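Local coordinates for protein papain-like protease (Human betacoronavirus 2c EMC/2012, PDB 4RNA) that is a cysteine protease of the coronavirus papain-like family that probably cleaves peptide bonds in the viral polyprotein, at residues E7-V12 and G53-L58; G250-K255 and K308-L313; A90-W95 and F150-M155. One frame throughout, in Å; residues are numbered along the deposited sequence.

Contact 1: E7-V12 and G53-L58; sequences EVLVTV and GHSLYL
Leu56 O takes a hydrogen bond from Thr11 N at 2.8 Å and a weaker CA-H...O contact from Val10, whose CA lies 3.4 Å away. The two strands run parallel, a pairing of first and last strands consistent with the beta-grasp fold of the ubiquitin-like domain of coronavirus papain-like proteases. On strand 7-11, Leu9 and Thr11 each bond through both N and O, and Glu7 O takes Gly53 N: Leu9 N reaches His54 O at 2.8 Å, and Leu58 N donates to Thr11 O at 2.9 Å. Val10 and Leu56 share one face of the sheet, where Val10 CG1 presses on Leu58 CB at 3.7 Å and Val8 CG2 crosses Leu56 CD1 at 4.1 Å. Glu66 of helix 64-74 and Phe37 continue this packing. On the face of Leu9 and Ser55, Thr11 and Tyr57 lie side by side. With OG1 anti to the backbone N (chi1 -178°), Thr11 hands its hydroxyl to Asn16 O and to the N-H groups of Asp13 and Gly14, leaving the methyl for the ring. Thr11 CG2 sits over one Tyr57 face in a CH-pi contact, 3.7 Å from the centroid and 16° off the normal.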
loop_
_atom_site.group_PDB
_atom_site.type_symbol
_atom_site.label_atom_id
_atom_site.label_comp_id
_atom_site.label_asym_id
_atom_site.label_seq_id
_atom_site.Cartn_x
_atom_site.Cartn_y
_atom_site.Cartn_z
ATOM N N GLU A 7 15.362 -34.469 -0.232
ATOM C CA GLU A 7 15.122 -33.641 -1.420
ATOM C C GLU A 7 13.729 -33.027 -1.257
ATOM O O GLU A 7 12.765 -33.710 -0.815
ATOM C CB GLU A 7 15.210 -34.465 -2.685
ATOM C CG GLU A 7 16.642 -34.660 -3.156
ATOM C CD GLU A 7 16.770 -35.116 -4.620
ATOM O OE1 GLU A 7 15.769 -35.610 -5.182
ATOM O OE2 GLU A 7 17.871 -34.982 -5.233
ATOM N N VAL A 8 13.632 -31.724 -1.526
ATOM C CA VAL A 8 12.326 -31.034 -1.478
ATOM C C VAL A 8 12.196 -30.280 -2.773
ATOM O O VAL A 8 13.213 -29.928 -3.383
ATOM C CB VAL A 8 12.241 -30.007 -0.335
ATOM C CG1 VAL A 8 12.108 -30.711 1.023
ATOM C CG2 VAL A 8 13.421 -29.043 -0.372
ATOM N N LEU A 9 10.948 -29.979 -3.135
ATOM C CA LEU A 9 10.704 -29.181 -4.350
ATOM C C LEU A 9 10.293 -27.789 -3.839
ATOM O O LEU A 9 9.361 -27.624 -3.025
ATOM C CB LEU A 9 9.561 -29.777 -5.197
ATOM C CG LEU A 9 9.843 -31.161 -5.855
ATOM C CD1 LEU A 9 8.596 -31.699 -6.559
ATOM C CD2 LEU A 9 10.999 -31.136 -6.816
ATOM N N VAL A 10 11.010 -26.810 -4.300
ATOM C CA VAL A 10 10.813 -25.453 -3.854
ATOM C C VAL A 10 10.128 -24.629 -4.927
ATOM O O VAL A 10 10.594 -24.581 -6.097
ATOM C CB VAL A 10 12.181 -24.877 -3.389
ATOM C CG1 VAL A 10 12.022 -23.424 -2.995
ATOM C CG2 VAL A 10 12.628 -25.671 -2.099
ATOM N N THR A 11 9.086 -23.895 -4.552
ATOM C CA THR A 11 8.422 -23.052 -5.575
ATOM C C THR A 11 8.009 -21.701 -4.952
ATOM O O THR A 11 7.831 -21.583 -3.731
ATOM C CB THR A 11 7.183 -23.818 -6.170
ATOM O OG1 THR A 11 6.528 -23.077 -7.187
ATOM C CG2 THR A 11 6.074 -23.991 -4.999
ATOM N N VAL A 12 7.869 -20.693 -5.779
ATOM C CA VAL A 12 7.157 -19.457 -5.396
ATOM C C VAL A 12 5.816 -19.281 -6.118
ATOM O O VAL A 12 5.018 -18.355 -5.814
ATOM C CB VAL A 12 7.997 -18.183 -5.603
ATOM C CG1 VAL A 12 9.340 -18.260 -4.918
ATOM C CG2 VAL A 12 8.174 -17.827 -7.120
ATOM N N GLY A 53 10.724 -35.367 -0.708
ATOM C CA GLY A 53 9.825 -35.370 -1.847
ATOM C C GLY A 53 8.654 -34.398 -1.861
ATOM O O GLY A 53 7.969 -34.293 -2.876
ATOM N N HIS A 54 8.409 -33.691 -0.757
ATOM C CA HIS A 54 7.340 -32.657 -0.689
ATOM C C HIS A 54 7.734 -31.318 -1.284
ATOM O O HIS A 54 8.936 -31.011 -1.473
ATOM C CB HIS A 54 6.880 -32.455 0.742
ATOM C CG HIS A 54 5.996 -33.551 1.240
ATOM N ND1 HIS A 54 4.644 -33.459 1.224
ATOM C CD2 HIS A 54 6.302 -34.811 1.748
ATOM C CE1 HIS A 54 4.114 -34.592 1.731
ATOM N NE2 HIS A 54 5.128 -35.422 2.047
ATOM N N SER A 55 6.700 -30.535 -1.596
ATOM C CA SER A 55 6.798 -29.164 -2.136
ATOM C C SER A 55 6.834 -28.107 -1.051
ATOM O O SER A 55 5.997 -28.139 -0.178
ATOM C CB SER A 55 5.589 -28.862 -3.021
ATOM O OG SER A 55 5.901 -29.337 -4.305
ATOM N N LEU A 56 7.775 -27.154 -1.139
ATOM C CA LEU A 56 7.837 -26.048 -0.173
ATOM C C LEU A 56 7.637 -24.722 -0.844
ATOM O O LEU A 56 8.143 -24.481 -1.971
ATOM C CB LEU A 56 9.173 -26.023 0.586
ATOM C CG LEU A 56 9.492 -27.192 1.503
ATOM C CD1 LEU A 56 10.906 -26.920 2.046
ATOM C CD2 LEU A 56 8.444 -27.348 2.644
ATOM N N TYR A 57 6.923 -23.840 -0.137
ATOM C CA TYR A 57 6.691 -22.486 -0.657
ATOM C C TYR A 57 7.734 -21.530 -0.134
ATOM O O TYR A 57 7.776 -21.256 1.000
ATOM C CB TYR A 57 5.268 -22.019 -0.317
ATOM C CG TYR A 57 4.395 -22.429 -1.413
ATOM C CD1 TYR A 57 3.820 -23.696 -1.426
ATOM C CD2 TYR A 57 4.209 -21.575 -2.514
ATOM C CE1 TYR A 57 3.046 -24.102 -2.513
ATOM C CE2 TYR A 57 3.405 -21.954 -3.578
ATOM C CZ TYR A 57 2.866 -23.220 -3.581
ATOM O OH TYR A 57 2.085 -23.551 -4.661
ATOM N N LEU A 58 8.641 -21.053 -0.962
ATOM C CA LEU A 58 9.732 -20.176 -0.461
ATOM C C LEU A 58 9.263 -18.695 -0.434
ATOM O O LEU A 58 8.580 -18.238 -1.368
ATOM C CB LEU A 58 10.977 -20.292 -1.367
ATOM C CG LEU A 58 12.234 -19.492 -0.935
ATOM C CD1 LEU A 58 12.844 -19.909 0.452
ATOM C CD2 LEU A 58 13.273 -19.705 -2.018
#

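Contact 2: G250-K255 and K308-L313; sequences GTPNEK and KVTDVL
At a corner in the curled sheet that probably forms the palm, the chain bends at Thr251, and residues on both sides of the bend pair with the long antiparallel strand 304-315. Before the corner, Gly250 N donates to Thr310 O at 3.2 Å, approaching from above the carbonyl plane. Beyond it, Asn253 and Val309 form a hydrogen-bonded pair: Val309 N gives a 3.0 Å bond to Asn253 O, while the return bond from Asn253 N to Val309 O is weak, bent to 130°. The adjoining non-hydrogen-bonded pair, Glu254 and Lys308, brings the CA atoms of those two residues within 4.0 Å. The Pro252 ring packs on the partner strand, its CG 3.8 Å from Thr310 CG2 and its CB 3.9 Å from Lys308 CB. With Thr310 OG1 between the backbone N and the carbonyl carbon (chi1 49°), CG2 is left beside the backbone N, facing the ring. Gln215 braces the bend, accepting from Asn253 ND2 and donating to Thr310 O, and Arg29 of the second subunit donates to Thr251 O. Strand directions 132° apart, well short of antiparallel, and bonds leaving the carbonyl planes fit a strand corner in a curled, largely antiparallel beta-sheet.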
loop_
_atom_site.group_PDB
_atom_site.type_symbol
_atom_site.label_atom_id
_atom_site.label_comp_id
_atom_site.label_asym_id
_atom_site.label_seq_id
_atom_site.Cartn_x
_atom_site.Cartn_y
_atom_site.Cartn_z
ATOM N N GLY A 250 -17.009 9.388 -2.869
ATOM C CA GLY A 250 -16.571 10.543 -2.144
ATOM C C GLY A 250 -16.583 10.141 -0.658
ATOM O O GLY A 250 -16.812 8.994 -0.355
ATOM N N THR A 251 -16.288 11.085 0.201
ATOM C CA THR A 251 -16.157 10.838 1.636
ATOM C C THR A 251 -17.564 10.643 2.081
ATOM O O THR A 251 -18.526 11.012 1.374
ATOM C CB THR A 251 -15.523 12.074 2.359
ATOM O OG1 THR A 251 -16.288 13.228 2.039
ATOM C CG2 THR A 251 -14.129 12.353 1.879
ATOM N N PRO A 252 -17.737 10.009 3.258
ATOM C CA PRO A 252 -19.075 9.658 3.666
ATOM C C PRO A 252 -19.974 10.877 3.647
ATOM O O PRO A 252 -19.617 11.906 4.233
ATOM C CB PRO A 252 -18.867 9.231 5.125
ATOM C CG PRO A 252 -17.534 8.552 5.058
ATOM C CD PRO A 252 -16.711 9.362 4.080
ATOM N N ASN A 253 -21.136 10.758 3.021
ATOM C CA ASN A 253 -21.979 11.936 2.699
ATOM C C ASN A 253 -23.435 11.582 3.037
ATOM O O ASN A 253 -24.017 10.698 2.406
ATOM C CB ASN A 253 -21.780 12.272 1.200
ATOM C CG ASN A 253 -22.591 13.477 0.749
ATOM O OD1 ASN A 253 -23.184 14.136 1.551
ATOM N ND2 ASN A 253 -22.625 13.748 -0.561
ATOM N N GLU A 254 -24.016 12.215 4.059
ATOM C CA GLU A 254 -25.373 11.844 4.476
ATOM C C GLU A 254 -26.377 12.195 3.350
ATOM O O GLU A 254 -26.343 13.289 2.814
ATOM C CB GLU A 254 -25.712 12.528 5.783
ATOM C CG GLU A 254 -26.972 11.982 6.397
ATOM C CD GLU A 254 -27.594 13.012 7.298
ATOM O OE1 GLU A 254 -27.475 12.841 8.523
ATOM O OE2 GLU A 254 -28.155 14.011 6.775
ATOM N N LYS A 255 -27.202 11.239 2.936
ATOM C CA LYS A 255 -28.099 11.449 1.827
ATOM C C LYS A 255 -29.384 10.713 2.156
ATOM O O LYS A 255 -29.354 9.767 2.945
ATOM C CB LYS A 255 -27.500 10.882 0.545
ATOM C CG LYS A 255 -26.796 11.933 -0.280
ATOM C CD LYS A 255 -25.859 11.275 -1.270
ATOM C CE LYS A 255 -25.356 12.249 -2.310
ATOM N NZ LYS A 255 -26.307 12.481 -3.431
ATOM N N LYS A 308 -24.864 7.607 5.070
ATOM C CA LYS A 308 -23.621 8.246 4.580
ATOM C C LYS A 308 -22.968 7.406 3.513
ATOM O O LYS A 308 -22.242 6.433 3.780
ATOM C CB LYS A 308 -22.671 8.448 5.750
ATOM C CG LYS A 308 -23.294 9.280 6.876
ATOM C CD LYS A 308 -22.449 9.097 8.122
ATOM C CE LYS A 308 -22.606 10.261 9.080
ATOM N NZ LYS A 308 -21.632 10.021 10.192
ATOM N N VAL A 309 -23.240 7.836 2.304
ATOM C CA VAL A 309 -22.826 7.153 1.109
ATOM C C VAL A 309 -21.356 7.435 0.866
ATOM O O VAL A 309 -20.885 8.605 1.038
ATOM C CB VAL A 309 -23.695 7.643 -0.024
ATOM C CG1 VAL A 309 -23.196 7.195 -1.389
ATOM C CG2 VAL A 309 -25.145 7.218 0.163
ATOM N N THR A 310 -20.667 6.420 0.326
ATOM C CA THR A 310 -19.270 6.572 -0.059
ATOM C C THR A 310 -19.168 6.281 -1.550
ATOM O O THR A 310 -19.272 7.187 -2.299
ATOM C CB THR A 310 -18.335 5.672 0.765
ATOM O OG1 THR A 310 -18.810 4.296 0.811
ATOM C CG2 THR A 310 -18.164 6.210 2.187
ATOM N N ASP A 311 -19.019 5.023 -1.952
ATOM C CA ASP A 311 -18.962 4.680 -3.401
ATOM C C ASP A 311 -20.363 4.439 -3.983
ATOM O O ASP A 311 -21.224 3.957 -3.327
ATOM C CB ASP A 311 -18.180 3.426 -3.618
ATOM C CG ASP A 311 -16.944 3.386 -2.792
ATOM O OD1 ASP A 311 -16.028 4.208 -3.119
ATOM O OD2 ASP A 311 -16.888 2.539 -1.851
ATOM N N VAL A 312 -20.587 4.722 -5.257
ATOM C CA VAL A 312 -21.906 4.493 -5.860
ATOM C C VAL A 312 -21.679 3.906 -7.206
ATOM O O VAL A 312 -20.828 4.444 -7.922
ATOM C CB VAL A 312 -22.735 5.829 -6.019
ATOM C CG1 VAL A 312 -24.106 5.555 -6.674
ATOM C CG2 VAL A 312 -22.932 6.565 -4.678
ATOM N N LEU A 313 -22.402 2.847 -7.550
ATOM C CA LEU A 313 -22.172 2.220 -8.912
ATOM C C LEU A 313 -23.303 2.520 -9.908
ATOM O O LEU A 313 -24.442 2.223 -9.642
ATOM C CB LEU A 313 -22.000 0.665 -8.752
ATOM C CG LEU A 313 -21.753 -0.166 -9.999
ATOM C CD1 LEU A 313 -20.540 0.407 -10.822
ATOM C CD2 LEU A 313 -21.501 -1.588 -9.552
#

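Contact 3: A90-W95 and F150-M155; sequences AAVHGW and FIALIM
Val92 and Trp95 bracket a type I beta turn at the C-terminal end of helix 81-92, closed by Trp95 N donating to Val92 O at 2.8 Å, and both side chains point at helix 148-158, where Val92 comes closest to Ala152, 6.4 Å from CA to CA. The valine is a fork: CG2 meets Ala152 CB at 4.0 Å, while CG1 touches Met155 SD at 3.7 Å and lies near Ile151 CG2. Trp95 meets the helix obliquely through its six-membered ring, CZ3 resting 3.9 Å from Ile151 CG2 and CH2 the same distance from Met155 SD. Met155 arrives from the opposite direction, extended as far as SD and then bent (chi3 91°), which carries CE to 4.0 Å from Trp95 CH2. The sulfur stands 4.9 Å from the ring centroid and 60° off its normal, a Met-aromatic contact. Leu88 and Leu115 extend the packing between helices that, by family resemblance, belong to the thumb. Trp95 also touches Asn112, next to Cys113, which is present as S-mercaptocysteine. Across this buried interface the adhesion is apolar and dispersive, while the indole NE1 is satisfied elsewhere, by Asp110 OD2, so the ring's one polar atom has a partner away from the apolar contact.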
loop_
_atom_site.group_PDB
_atom_site.type_symbol
_atom_site.label_atom_id
_atom_site.label_comp_id
_atom_site.label_asym_id
_atom_site.label_seq_id
_atom_site.Cartn_x
_atom_site.Cartn_y
_atom_site.Cartn_z
ATOM N N ALA A 90 -3.432 -18.196 5.091
ATOM C CA ALA A 90 -3.656 -18.995 6.311
ATOM C C ALA A 90 -4.743 -18.365 7.199
ATOM O O ALA A 90 -5.677 -19.044 7.606
ATOM C CB ALA A 90 -2.341 -19.170 7.087
ATOM N N ALA A 91 -4.628 -17.076 7.513
ATOM C CA ALA A 91 -5.616 -16.413 8.372
ATOM C C ALA A 91 -7.012 -16.288 7.718
ATOM O O ALA A 91 -8.009 -16.575 8.345
ATOM C CB ALA A 91 -5.116 -15.039 8.808
ATOM N N VAL A 92 -7.093 -15.890 6.456
ATOM C CA VAL A 92 -8.446 -15.603 5.918
ATOM C C VAL A 92 -9.241 -16.930 5.733
ATOM O O VAL A 92 -10.468 -16.942 5.594
ATOM C CB VAL A 92 -8.482 -14.671 4.676
ATOM C CG1 VAL A 92 -7.673 -13.380 4.836
ATOM C CG2 VAL A 92 -8.114 -15.388 3.420
ATOM N N HIS A 93 -8.526 -18.049 5.799
ATOM C CA HIS A 93 -9.136 -19.379 5.703
ATOM C C HIS A 93 -10.181 -19.657 6.735
ATOM O O HIS A 93 -11.116 -20.387 6.488
ATOM C CB HIS A 93 -8.074 -20.482 5.734
ATOM C CG HIS A 93 -8.161 -21.380 4.551
ATOM N ND1 HIS A 93 -7.146 -21.517 3.671
ATOM C CD2 HIS A 93 -9.231 -22.107 4.047
ATOM C CE1 HIS A 93 -7.535 -22.330 2.676
ATOM N NE2 HIS A 93 -8.818 -22.687 2.908
ATOM N N GLY A 94 -10.035 -19.079 7.910
ATOM C CA GLY A 94 -11.070 -19.219 8.918
ATOM C C GLY A 94 -12.214 -18.207 8.795
ATOM O O GLY A 94 -13.004 -18.046 9.704
ATOM N N TRP A 95 -12.305 -17.467 7.696
ATOM C CA TRP A 95 -13.465 -16.618 7.517
ATOM C C TRP A 95 -14.584 -17.381 6.813
ATOM O O TRP A 95 -14.348 -18.477 6.294
ATOM C CB TRP A 95 -13.047 -15.379 6.713
ATOM C CG TRP A 95 -12.275 -14.352 7.530
ATOM C CD1 TRP A 95 -12.041 -14.340 8.919
ATOM C CD2 TRP A 95 -11.668 -13.129 7.017
ATOM N NE1 TRP A 95 -11.322 -13.208 9.288
ATOM C CE2 TRP A 95 -11.057 -12.439 8.177
ATOM C CE3 TRP A 95 -11.558 -12.553 5.734
ATOM C CZ2 TRP A 95 -10.392 -11.207 8.044
ATOM C CZ3 TRP A 95 -10.890 -11.314 5.627
ATOM C CH2 TRP A 95 -10.326 -10.666 6.741
ATOM N N PHE A 150 -8.427 -14.902 -3.283
ATOM C CA PHE A 150 -8.704 -13.556 -3.808
ATOM C C PHE A 150 -8.747 -12.540 -2.668
ATOM O O PHE A 150 -8.217 -11.437 -2.739
ATOM C CB PHE A 150 -10.031 -13.564 -4.567
ATOM C CG PHE A 150 -10.333 -12.271 -5.275
ATOM C CD1 PHE A 150 -9.527 -11.857 -6.361
ATOM C CD2 PHE A 150 -11.444 -11.541 -4.944
ATOM C CE1 PHE A 150 -9.852 -10.683 -7.056
ATOM C CE2 PHE A 150 -11.784 -10.369 -5.642
ATOM C CZ PHE A 150 -10.967 -9.946 -6.691
ATOM N N ILE A 151 -9.345 -12.938 -1.598
ATOM C CA ILE A 151 -9.385 -12.088 -0.460
ATOM C C ILE A 151 -7.963 -11.875 0.098
ATOM O O ILE A 151 -7.606 -10.716 0.389
ATOM C CB ILE A 151 -10.281 -12.644 0.646
ATOM C CG1 ILE A 151 -11.749 -12.707 0.184
ATOM C CG2 ILE A 151 -10.114 -11.782 1.868
ATOM C CD1 ILE A 151 -12.521 -13.681 1.039
ATOM N N ALA A 152 -7.155 -12.940 0.253
ATOM C CA ALA A 152 -5.783 -12.784 0.790
ATOM C C ALA A 152 -4.921 -11.922 -0.161
ATOM O O ALA A 152 -4.128 -11.082 0.256
ATOM C CB ALA A 152 -5.127 -14.161 1.051
ATOM N N LEU A 153 -5.125 -12.088 -1.449
ATOM C CA LEU A 153 -4.422 -11.231 -2.367
ATOM C C LEU A 153 -4.795 -9.729 -2.332
ATOM O O LEU A 153 -3.913 -8.865 -2.383
ATOM C CB LEU A 153 -4.591 -11.751 -3.781
ATOM C CG LEU A 153 -3.711 -12.942 -4.212
ATOM C CD1 LEU A 153 -4.075 -13.317 -5.638
ATOM C CD2 LEU A 153 -2.208 -12.675 -4.119
ATOM N N ILE A 154 -6.100 -9.412 -2.267
ATOM C CA ILE A 154 -6.549 -8.047 -2.116
ATOM C C ILE A 154 -5.895 -7.492 -0.872
ATOM O O ILE A 154 -5.376 -6.380 -0.916
ATOM C CB ILE A 154 -8.108 -7.955 -2.010
ATOM C CG1 ILE A 154 -8.761 -8.241 -3.343
ATOM C CG2 ILE A 154 -8.575 -6.618 -1.428
ATOM C CD1 ILE A 154 -10.272 -8.207 -3.163
ATOM N N MET A 155 -5.935 -8.215 0.240
ATOM C CA MET A 155 -5.286 -7.745 1.453
ATOM C C MET A 155 -3.741 -7.523 1.308
ATOM O O MET A 155 -3.185 -6.513 1.828
ATOM C CB MET A 155 -5.608 -8.715 2.595
ATOM C CG MET A 155 -7.042 -8.563 3.004
ATOM S SD MET A 155 -7.384 -9.773 4.275
ATOM C CE MET A 155 -6.979 -8.784 5.720
#

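Overall arrangement
From the N terminus the contacts close in series, with none nested or crossed. Contact 1 closes first, bringing residues 53-58 back beside the opening strand after a 40-residue excursion through most of the probable ubiquitin-like domain. Contact 3 comes next, joining the ends of a 54-residue stretch that includes helix 115-122 and packing two helices of the probable thumb. Contact 2 closes last, across a 52-residue excursion rich in strands, within the probable palm. Contact 3 is also intermediate in space, its centre about 22 Å from that of contact 1 and 27 Å from that of contact 2, whereas contacts 1 and 2 lie 47 Å apart, centre to centre, on opposite sides of the chain's centre.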